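Local coordinates for protein ribonucleoside triphosphate reductase (Lactobacillus leichmannii, PDB 1L1L) that catalyses the coenzyme B12-dependent reduction of ribonucleoside triphosphates to their deoxy forms, probably as an allosterically regulated monomer, at residues 79-84 with 440-445; 446-451 with 530-535; 252-257 with 275-280. One frame throughout, in Å; residues are numbered along the deposited sequence.

Contacts 1 and 2 share helix 436-450, one of the helices clothing the ten-stranded alpha-beta barrel, and follow each other along it with centres about 11 Å apart. They join physically: E81 OE2 of contact 1 forms a salt bridge with R449 NH1 of contact 2 (3.1 Å). Contact 3 is a separate matter, lying in the B12-dependent insertion region with its centre about 45 Å from that of contact 1 and about 43 Å from that of contact 2; its nearest atoms stay about 27 Å from contact 2. The C119-C419 disulfide, probably the active-site redox pair as in related reductases, belongs to none of the three.

Contact 1. Residues 79-84 with 440-445; sequences TEEAER and FALAAR
E81 and R445 form the charged centre of a helix-helix contact on the outside of the alpha-beta barrel. Helix 436-450 packs on the parallel barrel strands 421-424 and 471-474 through F440 and A443, and helix 72-90 packs on another side of it; the directions of segments 79-84 and 440-445 differ by 116°, and their axes come within 11.3 Å. That gap is spanned by long side chains. E81 has its CG anti to the backbone N (chi1 -168°) and stays extended beyond it, which carries the carboxylate across to the arginine. The CG of R445 lies beside its backbone N, and the chain then bends at chi3, turning the NE edge of its guanidinium to the acid. The grip is side-on, one nitrogen to each oxygen: R445 NE gives the straighter bond, 2.9 Å to E81 OE2, and R445 NH2 reaches E81 OE1 at 3.0 Å on the syn side. The two flat groups are nevertheless 71° apart, with OE2 in the guanidinium plane while NE comes from above the carboxylate. R445 also makes a cation-pi contact with Y532.

Beside this pair L442 supplies the apolar part. Its CD2 methyl rests against the aliphatic stem of the glutamate, 3.9 Å from E81 CG, and also lies over one face of the R84 guanidinium, offset toward the rim, 4.0 Å from R84 NH1. E81 OE2 is heavily used, since R449 also bonds to it. A water donates to both helices at once, 2.9 Å from E81 OE2 and 2.7 Å from the backbone O of L442.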
ATOM      1  N   THR A  79      -7.880 -21.194 -19.736  1.00 38.09           N
ATOM      2  CA  THR A  79      -6.486 -21.473 -20.025  1.00 37.70           C
ATOM      3  C   THR A  79      -5.966 -20.446 -21.028  1.00 38.08           C
ATOM      4  O   THR A  79      -4.885 -19.884 -20.842  1.00 38.49           O
ATOM      5  CB  THR A  79      -6.292 -22.908 -20.578  1.00 36.77           C
ATOM      6  OG1 THR A  79      -6.630 -23.860 -19.559  1.00 35.33           O
ATOM      7  CG2 THR A  79      -4.838 -23.130 -20.985  1.00 37.10           C
ATOM      8  N   GLU A  80      -6.731 -20.177 -22.083  1.00 37.61           N
ATOM      9  CA  GLU A  80      -6.300 -19.196 -23.075  1.00 37.84           C
ATOM     10  C   GLU A  80      -6.233 -17.782 -22.491  1.00 36.96           C
ATOM     11  O   GLU A  80      -5.377 -16.979 -22.879  1.00 36.09           O
ATOM     12  CB  GLU A  80      -7.226 -19.218 -24.297  1.00 39.11           C
ATOM     13  CG  GLU A  80      -6.818 -20.263 -25.345  1.00 41.46           C
ATOM     14  CD  GLU A  80      -7.856 -20.450 -26.447  1.00 44.47           C
ATOM     15  OE1 GLU A  80      -8.317 -19.438 -27.027  1.00 45.20           O
ATOM     16  OE2 GLU A  80      -8.201 -21.620 -26.742  1.00 45.56           O
ATOM     17  N   GLU A  81      -7.138 -17.469 -21.571  1.00 35.94           N
ATOM     18  CA  GLU A  81      -7.130 -16.142 -20.966  1.00 36.12           C
ATOM     19  C   GLU A  81      -5.847 -16.011 -20.150  1.00 34.77           C
ATOM     20  O   GLU A  81      -5.198 -14.967 -20.151  1.00 36.03           O
ATOM     21  CB  GLU A  81      -8.329 -15.958 -20.040  1.00 36.49           C
ATOM     22  CG  GLU A  81      -8.536 -14.511 -19.621  1.00 37.35           C
ATOM     23  CD  GLU A  81      -9.625 -14.348 -18.581  1.00 38.82           C
ATOM     24  OE1 GLU A  81     -10.628 -15.095 -18.639  1.00 38.04           O
ATOM     25  OE2 GLU A  81      -9.483 -13.460 -17.705  1.00 38.34           O
ATOM     26  N   ALA A  82      -5.496 -17.087 -19.457  1.00 34.08           N
ATOM     27  CA  ALA A  82      -4.297 -17.135 -18.631  1.00 33.65           C
ATOM     28  C   ALA A  82      -3.047 -16.987 -19.491  1.00 34.21           C
ATOM     29  O   ALA A  82      -2.053 -16.393 -19.070  1.00 32.00           O
ATOM     30  CB  ALA A  82      -4.249 -18.449 -17.870  1.00 33.37           C
ATOM     31  N   GLU A  83      -3.092 -17.540 -20.703  1.00 32.80           N
ATOM     32  CA  GLU A  83      -1.952 -17.448 -21.596  1.00 32.76           C
ATOM     33  C   GLU A  83      -1.768 -16.008 -22.054  1.00 32.25           C
ATOM     34  O   GLU A  83      -0.645 -15.541 -22.194  1.00 32.36           O
ATOM     35  CB  GLU A  83      -2.137 -18.383 -22.804  1.00 33.61           C
ATOM     36  CG  GLU A  83      -2.307 -19.832 -22.414  1.00 33.62           C
ATOM     37  CD  GLU A  83      -2.329 -20.760 -23.621  1.00 36.02           C
ATOM     38  OE1 GLU A  83      -2.784 -20.307 -24.697  1.00 35.01           O
ATOM     39  OE2 GLU A  83      -1.902 -21.931 -23.476  1.00 34.57           O
ATOM     40  N   ARG A  84      -2.871 -15.300 -22.288  1.00 32.14           N
ATOM     41  CA  ARG A  84      -2.786 -13.897 -22.697  1.00 32.88           C
ATOM     42  C   ARG A  84      -2.233 -13.103 -21.506  1.00 32.56           C
ATOM     43  O   ARG A  84      -1.363 -12.240 -21.647  1.00 31.14           O
ATOM     44  CB  ARG A  84      -4.173 -13.350 -23.040  1.00 34.95           C
ATOM     45  CG  ARG A  84      -4.710 -13.689 -24.418  1.00 37.67           C
ATOM     46  CD  ARG A  84      -6.101 -13.072 -24.581  1.00 40.04           C
ATOM     47  NE  ARG A  84      -7.113 -13.854 -23.875  1.00 43.52           N
ATOM     48  CZ  ARG A  84      -8.342 -13.424 -23.597  1.00 44.43           C
ATOM     49  NH1 ARG A  84      -8.724 -12.203 -23.958  1.00 45.98           N
ATOM     50  NH2 ARG A  84      -9.193 -14.226 -22.970  1.00 44.63           N
ATOM     51  N   PHE A 440      -6.879  -3.504 -20.586  1.00 31.68           N
ATOM     52  CA  PHE A 440      -7.699  -3.113 -19.449  1.00 32.18           C
ATOM     53  C   PHE A 440      -8.801  -4.101 -19.133  1.00 32.27           C
ATOM     54  O   PHE A 440      -9.261  -4.180 -17.994  1.00 32.48           O
ATOM     55  CB  PHE A 440      -8.255  -1.704 -19.653  1.00 32.58           C
ATOM     56  CG  PHE A 440      -7.233  -0.627 -19.415  1.00 33.95           C
ATOM     57  CD1 PHE A 440      -6.485  -0.109 -20.467  1.00 33.41           C
ATOM     58  CD2 PHE A 440      -6.959  -0.188 -18.118  1.00 34.02           C
ATOM     59  CE1 PHE A 440      -5.473   0.828 -20.238  1.00 33.86           C
ATOM     60  CE2 PHE A 440      -5.955   0.741 -17.880  1.00 33.02           C
ATOM     61  CZ  PHE A 440      -5.204   1.253 -18.945  1.00 34.33           C
ATOM     62  N   ALA A 441      -9.228  -4.869 -20.130  1.00 31.90           N
ATOM     63  CA  ALA A 441     -10.265  -5.857 -19.886  1.00 30.47           C
ATOM     64  C   ALA A 441      -9.648  -7.043 -19.129  1.00 29.54           C
ATOM     65  O   ALA A 441     -10.264  -7.610 -18.230  1.00 29.10           O
ATOM     66  CB  ALA A 441     -10.892  -6.311 -21.226  1.00 31.73           C
ATOM     67  N   LEU A 442      -8.422  -7.425 -19.482  1.00 28.84           N
ATOM     68  CA  LEU A 442      -7.774  -8.529 -18.775  1.00 28.07           C
ATOM     69  C   LEU A 442      -7.523  -8.052 -17.338  1.00 27.46           C
ATOM     70  O   LEU A 442      -7.679  -8.797 -16.377  1.00 24.87           O
ATOM     71  CB  LEU A 442      -6.440  -8.892 -19.442  1.00 29.00           C
ATOM     72  CG  LEU A 442      -6.526  -9.629 -20.788  1.00 29.65           C
ATOM     73  CD1 LEU A 442      -5.176  -9.587 -21.502  1.00 28.71           C
ATOM     74  CD2 LEU A 442      -6.963 -11.059 -20.545  1.00 28.72           C
ATOM     75  N   ALA A 443      -7.156  -6.787 -17.217  1.00 28.02           N
ATOM     76  CA  ALA A 443      -6.881  -6.211 -15.902  1.00 27.53           C
ATOM     77  C   ALA A 443      -8.116  -6.343 -15.018  1.00 27.27           C
ATOM     78  O   ALA A 443      -8.057  -6.914 -13.926  1.00 27.39           O
ATOM     79  CB  ALA A 443      -6.488  -4.757 -16.055  1.00 27.14           C
ATOM     80  N   ALA A 444      -9.242  -5.841 -15.511  1.00 28.32           N
ATOM     81  CA  ALA A 444     -10.499  -5.899 -14.768  1.00 28.67           C
ATOM     82  C   ALA A 444     -10.866  -7.295 -14.278  1.00 28.33           C
ATOM     83  O   ALA A 444     -11.310  -7.473 -13.143  1.00 28.71           O
ATOM     84  CB  ALA A 444     -11.626  -5.326 -15.625  1.00 28.41           C
ATOM     85  N   ARG A 445     -10.674  -8.298 -15.127  1.00 28.76           N
ATOM     86  CA  ARG A 445     -11.019  -9.664 -14.757  1.00 27.32           C
ATOM     87  C   ARG A 445     -10.076 -10.243 -13.719  1.00 26.57           C
ATOM     88  O   ARG A 445     -10.483 -11.066 -12.882  1.00 26.16           O
ATOM     89  CB  ARG A 445     -11.028 -10.555 -16.010  1.00 28.56           C
ATOM     90  CG  ARG A 445     -12.069 -10.157 -17.058  1.00 31.19           C
ATOM     91  CD  ARG A 445     -11.893 -10.967 -18.363  1.00 31.87           C
ATOM     92  NE  ARG A 445     -12.145 -12.394 -18.168  1.00 34.16           N
ATOM     93  CZ  ARG A 445     -13.327 -12.986 -18.344  1.00 34.57           C
ATOM     94  NH1 ARG A 445     -14.380 -12.282 -18.734  1.00 35.70           N
ATOM     95  NH2 ARG A 445     -13.461 -14.283 -18.106  1.00 33.97           N
TER
HETATM   96  O   HOH W   1      -7.492 -11.430 -17.034  1.00 32.83           O

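Contact 2. Residues 446-451 with 530-535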
ATOM      1  N   TYR A 446      -8.810  -9.835 -13.773  1.00 26.51           N
ATOM      2  CA  TYR A 446      -7.821 -10.327 -12.819  1.00 26.72           C
ATOM      3  C   TYR A 446      -8.297  -9.885 -11.446  1.00 26.43           C
ATOM      4  O   TYR A 446      -8.456 -10.692 -10.539  1.00 25.51           O
ATOM      5  CB  TYR A 446      -6.440  -9.722 -13.115  1.00 27.95           C
ATOM      6  CG  TYR A 446      -5.328 -10.162 -12.177  1.00 29.84           C
ATOM      7  CD1 TYR A 446      -5.244  -9.672 -10.868  1.00 31.71           C
ATOM      8  CD2 TYR A 446      -4.378 -11.097 -12.588  1.00 31.77           C
ATOM      9  CE1 TYR A 446      -4.240 -10.113  -9.994  1.00 32.94           C
ATOM     10  CE2 TYR A 446      -3.377 -11.540 -11.725  1.00 32.16           C
ATOM     11  CZ  TYR A 446      -3.313 -11.050 -10.434  1.00 33.62           C
ATOM     12  OH  TYR A 446      -2.327 -11.517  -9.588  1.00 36.11           O
ATOM     13  N   ALA A 447      -8.551  -8.587 -11.331  1.00 27.78           N
ATOM     14  CA  ALA A 447      -9.003  -7.996 -10.071  1.00 28.83           C
ATOM     15  C   ALA A 447     -10.306  -8.632  -9.600  1.00 29.54           C
ATOM     16  O   ALA A 447     -10.426  -9.048  -8.446  1.00 29.40           O
ATOM     17  CB  ALA A 447      -9.185  -6.492 -10.245  1.00 28.78           C
ATOM     18  N   LYS A 448     -11.279  -8.710 -10.502  1.00 30.20           N
ATOM     19  CA  LYS A 448     -12.570  -9.289 -10.167  1.00 30.18           C
ATOM     20  C   LYS A 448     -12.410 -10.651  -9.507  1.00 29.68           C
ATOM     21  O   LYS A 448     -13.123 -10.981  -8.560  1.00 30.19           O
ATOM     22  CB  LYS A 448     -13.433  -9.440 -11.421  1.00 31.43           C
ATOM     23  CG  LYS A 448     -14.906  -9.621 -11.113  1.00 31.45           C
ATOM     24  CD  LYS A 448     -15.535  -8.279 -10.745  1.00 32.13           C
ATOM     25  CE  LYS A 448     -16.972  -8.440 -10.297  1.00 30.90           C
ATOM     26  NZ  LYS A 448     -17.665  -7.129 -10.263  1.00 32.31           N
ATOM     27  N   ARG A 449     -11.480 -11.454 -10.013  1.00 29.85           N
ATOM     28  CA  ARG A 449     -11.265 -12.775  -9.449  1.00 29.91           C
ATOM     29  C   ARG A 449     -10.747 -12.722  -8.014  1.00 31.09           C
ATOM     30  O   ARG A 449     -11.198 -13.482  -7.150  1.00 30.20           O
ATOM     31  CB  ARG A 449     -10.322 -13.589 -10.336  1.00 29.61           C
ATOM     32  CG  ARG A 449     -11.042 -14.260 -11.538  1.00 29.68           C
ATOM     33  CD  ARG A 449     -10.164 -15.338 -12.201  1.00 27.58           C
ATOM     34  NE  ARG A 449      -8.990 -14.774 -12.871  1.00 27.92           N
ATOM     35  CZ  ARG A 449      -9.017 -14.118 -14.024  1.00 27.72           C
ATOM     36  NH1 ARG A 449     -10.166 -13.929 -14.668  1.00 29.01           N
ATOM     37  NH2 ARG A 449      -7.891 -13.643 -14.538  1.00 28.39           N
ATOM     38  N   VAL A 450      -9.807 -11.820  -7.750  1.00 30.83           N
ATOM     39  CA  VAL A 450      -9.274 -11.702  -6.402  1.00 31.86           C
ATOM     40  C   VAL A 450     -10.425 -11.580  -5.392  1.00 32.48           C
ATOM     41  O   VAL A 450     -10.337 -12.092  -4.275  1.00 33.94           O
ATOM     42  CB  VAL A 450      -8.330 -10.471  -6.290  1.00 32.08           C
ATOM     43  CG1 VAL A 450      -7.942 -10.223  -4.842  1.00 32.57           C
ATOM     44  CG2 VAL A 450      -7.083 -10.707  -7.119  1.00 32.21           C
ATOM     45  N   THR A 451     -11.513 -10.925  -5.787  1.00 33.88           N
ATOM     46  CA  THR A 451     -12.654 -10.756  -4.885  1.00 34.89           C
ATOM     47  C   THR A 451     -13.341 -12.065  -4.476  1.00 35.78           C
ATOM     48  O   THR A 451     -14.244 -12.057  -3.636  1.00 35.27           O
ATOM     49  CB  THR A 451     -13.724  -9.814  -5.476  1.00 35.48           C
ATOM     50  OG1 THR A 451     -14.423 -10.472  -6.543  1.00 36.08           O
ATOM     51  CG2 THR A 451     -13.083  -8.549  -5.998  1.00 35.14           C
ATOM     52  N   GLN A 530     -18.870  -5.390 -16.531  1.00 35.79           N
ATOM     53  CA  GLN A 530     -20.291  -5.692 -16.706  1.00 37.97           C
ATOM     54  C   GLN A 530     -20.491  -7.101 -17.268  1.00 38.58           C
ATOM     55  O   GLN A 530     -21.269  -7.890 -16.727  1.00 38.54           O
ATOM     56  CB  GLN A 530     -20.954  -4.670 -17.633  1.00 39.11           C
ATOM     57  CG  GLN A 530     -20.945  -3.242 -17.106  1.00 41.58           C
ATOM     58  CD  GLN A 530     -21.585  -2.260 -18.071  1.00 42.74           C
ATOM     59  OE1 GLN A 530     -21.312  -2.282 -19.272  1.00 44.25           O
ATOM     60  NE2 GLN A 530     -22.434  -1.384 -17.548  1.00 43.70           N
ATOM     61  N   ASP A 531     -19.774  -7.422 -18.341  1.00 39.59           N
ATOM     62  CA  ASP A 531     -19.904  -8.738 -18.956  1.00 40.91           C
ATOM     63  C   ASP A 531     -19.460  -9.863 -18.023  1.00 40.26           C
ATOM     64  O   ASP A 531     -20.156 -10.870 -17.891  1.00 40.10           O
ATOM     65  CB  ASP A 531     -19.106  -8.801 -20.265  1.00 42.72           C
ATOM     66  CG  ASP A 531     -19.490  -7.697 -21.245  1.00 44.90           C
ATOM     67  OD1 ASP A 531     -20.563  -7.077 -21.071  1.00 46.02           O
ATOM     68  OD2 ASP A 531     -18.718  -7.453 -22.203  1.00 46.61           O
ATOM     69  N   TYR A 532     -18.312  -9.692 -17.367  1.00 39.82           N
ATOM     70  CA  TYR A 532     -17.791 -10.719 -16.464  1.00 39.32           C
ATOM     71  C   TYR A 532     -18.684 -10.913 -15.246  1.00 39.77           C
ATOM     72  O   TYR A 532     -18.746 -12.000 -14.677  1.00 39.68           O
ATOM     73  CB  TYR A 532     -16.366 -10.360 -16.017  1.00 38.42           C
ATOM     74  CG  TYR A 532     -15.540 -11.521 -15.481  1.00 37.46           C
ATOM     75  CD1 TYR A 532     -15.805 -12.840 -15.858  1.00 36.85           C
ATOM     76  CD2 TYR A 532     -14.446 -11.292 -14.644  1.00 37.30           C
ATOM     77  CE1 TYR A 532     -15.001 -13.895 -15.415  1.00 36.02           C
ATOM     78  CE2 TYR A 532     -13.638 -12.336 -14.200  1.00 35.28           C
ATOM     79  CZ  TYR A 532     -13.918 -13.634 -14.586  1.00 35.05           C
ATOM     80  OH  TYR A 532     -13.115 -14.660 -14.142  1.00 32.99           O
ATOM     81  N   SER A 533     -19.366  -9.848 -14.841  1.00 40.68           N
ATOM     82  CA  SER A 533     -20.262  -9.921 -13.694  1.00 41.72           C
ATOM     83  C   SER A 533     -21.453 -10.794 -14.082  1.00 42.11           C
ATOM     84  O   SER A 533     -21.942 -11.587 -13.286  1.00 41.67           O
ATOM     85  CB  SER A 533     -20.733  -8.518 -13.300  1.00 41.53           C
ATOM     86  OG  SER A 533     -19.632  -7.724 -12.890  1.00 41.10           O
ATOM     87  N   LYS A 534     -21.905 -10.643 -15.321  1.00 43.15           N
ATOM     88  CA  LYS A 534     -23.020 -11.431 -15.827  1.00 44.10           C
ATOM     89  C   LYS A 534     -22.627 -12.911 -15.818  1.00 44.01           C
ATOM     90  O   LYS A 534     -23.287 -13.738 -15.187  1.00 43.79           O
ATOM     91  CB  LYS A 534     -23.366 -10.985 -17.251  1.00 45.51           C
ATOM     92  CG  LYS A 534     -24.377 -11.882 -17.966  1.00 48.02           C
ATOM     93  CD  LYS A 534     -25.634 -12.054 -17.128  1.00 50.13           C
ATOM     94  CE  LYS A 534     -26.654 -12.973 -17.788  1.00 50.95           C
ATOM     95  NZ  LYS A 534     -27.821 -13.176 -16.885  1.00 51.73           N
ATOM     96  N   THR A 535     -21.538 -13.229 -16.510  1.00 43.59           N
ATOM     97  CA  THR A 535     -21.039 -14.595 -16.602  1.00 43.19           C
ATOM     98  C   THR A 535     -20.909 -15.283 -15.244  1.00 43.07           C
ATOM     99  O   THR A 535     -21.305 -16.437 -15.081  1.00 42.99           O
ATOM    100  CB  THR A 535     -19.659 -14.630 -17.283  1.00 43.14           C
ATOM    101  OG1 THR A 535     -19.777 -14.197 -18.642  1.00 43.98           O
ATOM    102  CG2 THR A 535     -19.098 -16.017 -17.243  1.00 42.51           C
TER
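Y532 reaches from helix 530-535 between K448 and R449, and its ring makes the tightest part of the contact. With CG anti to the backbone N, a chi1 of -160° carries the ring to these two residues. K448 CB lies 3.9 Å from Y532 CD2, and the lysine stem slides past the ring in the opposite direction. At the ring's far end the hydroxyl takes a fairly straight hydrogen bond from the arginine: R449 NH1 to Y532 OH is 3.1 Å, with the oxygen in the guanidinium plane. R449 CG also comes close, 3.4 Å from Y532 OH. D63 and N59 give the two partners second bonds, at Y532 OH and R449 NE respectively, and R449 NH1 also pairs with E81.

The segments belong to helices 436-450 and 512-536, two of the helices packed outside the ten-stranded alpha-beta barrel. Along the chain the first follows strand 421-424 and precedes strand 471-474. The axes of segments 446-450 and 530-535 come within 11.1 Å, 40° from parallel.

Looser is the direct bond between K448 and S533. A bend at chi2 (77°) turns the lysine chain along the tyrosine, but K448 NZ stays 3.3 Å from S533 OG and the bond is weak. The ammonium itself is firmly held next to the contact, by a salt bridge to D529 and hydrogen bonds to N539 and S541; S533 OG is hydrogen-bonded to the backbone O of D529. Solvent lies on the other side of segment 530-535, where Q530 points away from the contact and is exposed, as is D531.

Contact 3. Residues 252-257 with 275-280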
ATOM      1  N   LEU A 252      -0.072 -12.018  31.048  1.00 39.82           N
ATOM      2  CA  LEU A 252       0.077 -12.581  29.708  1.00 39.13           C
ATOM      3  C   LEU A 252       1.420 -13.308  29.624  1.00 39.00           C
ATOM      4  O   LEU A 252       2.481 -12.712  29.842  1.00 38.52           O
ATOM      5  CB  LEU A 252      -0.006 -11.470  28.654  1.00 38.26           C
ATOM      6  CG  LEU A 252      -1.362 -10.769  28.551  1.00 37.87           C
ATOM      7  CD1 LEU A 252      -1.296  -9.655  27.515  1.00 38.42           C
ATOM      8  CD2 LEU A 252      -2.439 -11.773  28.170  1.00 39.18           C
ATOM      9  N   ASP A 253       1.361 -14.602  29.319  1.00 38.63           N
ATOM     10  CA  ASP A 253       2.558 -15.436  29.223  1.00 38.43           C
ATOM     11  C   ASP A 253       3.003 -15.584  27.760  1.00 38.78           C
ATOM     12  O   ASP A 253       2.291 -16.190  26.956  1.00 37.83           O
ATOM     13  CB  ASP A 253       2.257 -16.823  29.809  1.00 38.77           C
ATOM     14  CG  ASP A 253       3.508 -17.615  30.117  1.00 38.91           C
ATOM     15  OD1 ASP A 253       4.455 -17.577  29.305  1.00 40.14           O
ATOM     16  OD2 ASP A 253       3.542 -18.294  31.167  1.00 39.22           O
ATOM     17  N   LEU A 254       4.170 -15.031  27.427  1.00 38.56           N
ATOM     18  CA  LEU A 254       4.706 -15.097  26.061  1.00 39.35           C
ATOM     19  C   LEU A 254       5.957 -15.982  26.026  1.00 39.56           C
ATOM     20  O   LEU A 254       6.898 -15.718  25.271  1.00 39.08           O
ATOM     21  CB  LEU A 254       5.091 -13.694  25.562  1.00 39.37           C
ATOM     22  CG  LEU A 254       4.279 -12.476  26.014  1.00 40.34           C
ATOM     23  CD1 LEU A 254       4.694 -11.273  25.177  1.00 39.87           C
ATOM     24  CD2 LEU A 254       2.790 -12.730  25.869  1.00 40.11           C
ATOM     25  N   SER A 255       5.973 -17.023  26.851  1.00 39.98           N
ATOM     26  CA  SER A 255       7.126 -17.919  26.907  1.00 40.54           C
ATOM     27  C   SER A 255       7.243 -18.776  25.648  1.00 40.40           C
ATOM     28  O   SER A 255       8.329 -19.256  25.320  1.00 40.44           O
ATOM     29  CB  SER A 255       7.034 -18.828  28.141  1.00 40.49           C
ATOM     30  OG  SER A 255       7.056 -18.074  29.347  1.00 40.87           O
ATOM     31  N   ASP A 256       6.128 -18.957  24.944  1.00 40.75           N
ATOM     32  CA  ASP A 256       6.108 -19.775  23.729  1.00 40.67           C
ATOM     33  C   ASP A 256       6.392 -19.012  22.450  1.00 40.80           C
ATOM     34  O   ASP A 256       6.620 -19.615  21.401  1.00 40.95           O
ATOM     35  CB  ASP A 256       4.762 -20.486  23.587  1.00 41.08           C
ATOM     36  CG  ASP A 256       4.576 -21.577  24.619  1.00 42.06           C
ATOM     37  OD1 ASP A 256       5.582 -22.239  24.947  1.00 43.03           O
ATOM     38  OD2 ASP A 256       3.434 -21.777  25.094  1.00 42.06           O
ATOM     39  N   ILE A 257       6.372 -17.686  22.518  1.00 40.09           N
ATOM     40  CA  ILE A 257       6.633 -16.900  21.323  1.00 39.71           C
ATOM     41  C   ILE A 257       8.031 -17.204  20.789  1.00 39.81           C
ATOM     42  O   ILE A 257       9.009 -17.178  21.535  1.00 40.20           O
ATOM     43  CB  ILE A 257       6.513 -15.390  21.604  1.00 39.26           C
ATOM     44  CG1 ILE A 257       5.147 -15.091  22.223  1.00 39.42           C
ATOM     45  CG2 ILE A 257       6.689 -14.608  20.318  1.00 38.33           C
ATOM     46  CD1 ILE A 257       3.982 -15.615  21.422  1.00 40.62           C
ATOM     47  N   MET A 275       9.843  -9.376  22.101  1.00 33.23           N
ATOM     48  CA  MET A 275      10.226  -8.072  22.627  1.00 33.70           C
ATOM     49  C   MET A 275       9.335  -6.929  22.143  1.00 32.93           C
ATOM     50  O   MET A 275       8.790  -6.183  22.958  1.00 32.97           O
ATOM     51  CB  MET A 275      11.696  -7.782  22.307  1.00 34.13           C
ATOM     52  CG  MET A 275      12.686  -8.704  23.025  1.00 35.82           C
ATOM     53  SD  MET A 275      12.756 -10.396  22.330  1.00 37.30           S
ATOM     54  CE  MET A 275      13.683 -10.078  20.860  1.00 34.81           C
ATOM     55  N   PRO A 276       9.170  -6.767  20.818  1.00 32.25           N
ATOM     56  CA  PRO A 276       8.308  -5.670  20.358  1.00 31.82           C
ATOM     57  C   PRO A 276       6.876  -5.790  20.871  1.00 31.30           C
ATOM     58  O   PRO A 276       6.203  -4.775  21.094  1.00 29.30           O
ATOM     59  CB  PRO A 276       8.401  -5.763  18.831  1.00 33.15           C
ATOM     60  CG  PRO A 276       8.734  -7.217  18.591  1.00 32.64           C
ATOM     61  CD  PRO A 276       9.744  -7.495  19.678  1.00 32.69           C
ATOM     62  N   LEU A 277       6.410  -7.025  21.059  1.00 30.17           N
ATOM     63  CA  LEU A 277       5.056  -7.249  21.561  1.00 30.07           C
ATOM     64  C   LEU A 277       4.940  -6.818  23.024  1.00 30.28           C
ATOM     65  O   LEU A 277       3.913  -6.291  23.447  1.00 29.50           O
ATOM     66  CB  LEU A 277       4.670  -8.729  21.445  1.00 29.90           C
ATOM     67  CG  LEU A 277       3.297  -9.093  22.014  1.00 29.95           C
ATOM     68  CD1 LEU A 277       2.215  -8.334  21.262  1.00 30.92           C
ATOM     69  CD2 LEU A 277       3.070 -10.604  21.921  1.00 31.34           C
ATOM     70  N   ILE A 278       5.997  -7.056  23.793  1.00 30.51           N
ATOM     71  CA  ILE A 278       6.006  -6.697  25.212  1.00 30.72           C
ATOM     72  C   ILE A 278       5.818  -5.186  25.366  1.00 30.35           C
ATOM     73  O   ILE A 278       4.889  -4.736  26.030  1.00 29.47           O
ATOM     74  CB  ILE A 278       7.327  -7.153  25.876  1.00 31.20           C
ATOM     75  CG1 ILE A 278       7.353  -8.688  25.937  1.00 30.42           C
ATOM     76  CG2 ILE A 278       7.466  -6.554  27.280  1.00 30.68           C
ATOM     77  CD1 ILE A 278       8.706  -9.280  26.175  1.00 30.45           C
ATOM     78  N   SER A 279       6.695  -4.422  24.729  1.00 30.54           N
ATOM     79  CA  SER A 279       6.633  -2.959  24.767  1.00 30.69           C
ATOM     80  C   SER A 279       5.255  -2.456  24.340  1.00 31.47           C
ATOM     81  O   SER A 279       4.653  -1.591  24.996  1.00 30.79           O
ATOM     82  CB  SER A 279       7.688  -2.372  23.836  1.00 30.27           C
ATOM     83  OG  SER A 279       8.963  -2.924  24.104  1.00 29.76           O
ATOM     84  N   MET A 280       4.752  -2.999  23.233  1.00 29.84           N
ATOM     85  CA  MET A 280       3.450  -2.593  22.725  1.00 29.31           C
ATOM     86  C   MET A 280       2.348  -2.800  23.758  1.00 29.02           C
ATOM     87  O   MET A 280       1.501  -1.930  23.951  1.00 29.38           O
ATOM     88  CB  MET A 280       3.109  -3.382  21.459  1.00 29.48           C
ATOM     89  CG  MET A 280       1.825  -2.952  20.783  1.00 27.86           C
ATOM     90  SD  MET A 280       1.107  -4.298  19.790  1.00 30.34           S
ATOM     91  CE  MET A 280      -0.117  -4.922  20.929  1.00 26.60           C
TER
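L254 meets L277 and I278 where the end of a central beta strand turns to face a helix. The setting is the insertion region of B12-dependent reductases, and the local fold is a three-stranded parallel sheet in which 249-253 lies between 183-187 and 216-219. Helix 275-289 packs against it after a connection with no regular structure.

Across the contact everything is apolar. One methyl does nearly all the touching: L254 CD1 is 3.7 Å from L277 CD2 and 3.8 Å from I278 CG1, so it sits against two successive residues of the helix, approached from well-separated directions. In L277 a chi1 of 177° sets CG anti to the backbone N, out from the helix toward the leucine, and chi2 (61°) then turns CD2 to L254. I278 offers the first carbon of its ethyl arm instead, and its side chain also touches L186 of strand 183-187. W227 of helix 224-236 packs on both L277 and I257, closing the apolar cluster from another side.

Backbone hydrogen bonds tie the strand to its neighbours: L252 bonds to Q185 and V187, D253 to Y218 and L220, and L254, just past the strand end, to V187.

Polar side chains act within the turn that follows the strand, and their bonds do not cross to the helix. D253 forms an Asx turn. R219 makes salt bridges to D253 OD1 and to D256, while Y217 bonds to D253 OD2. S255 adds two donors of its own to D253 OD1: S255 N at 2.9 Å, nearly along the C-O axis, and S255 OG at 2.6 Å, on the syn lone pair.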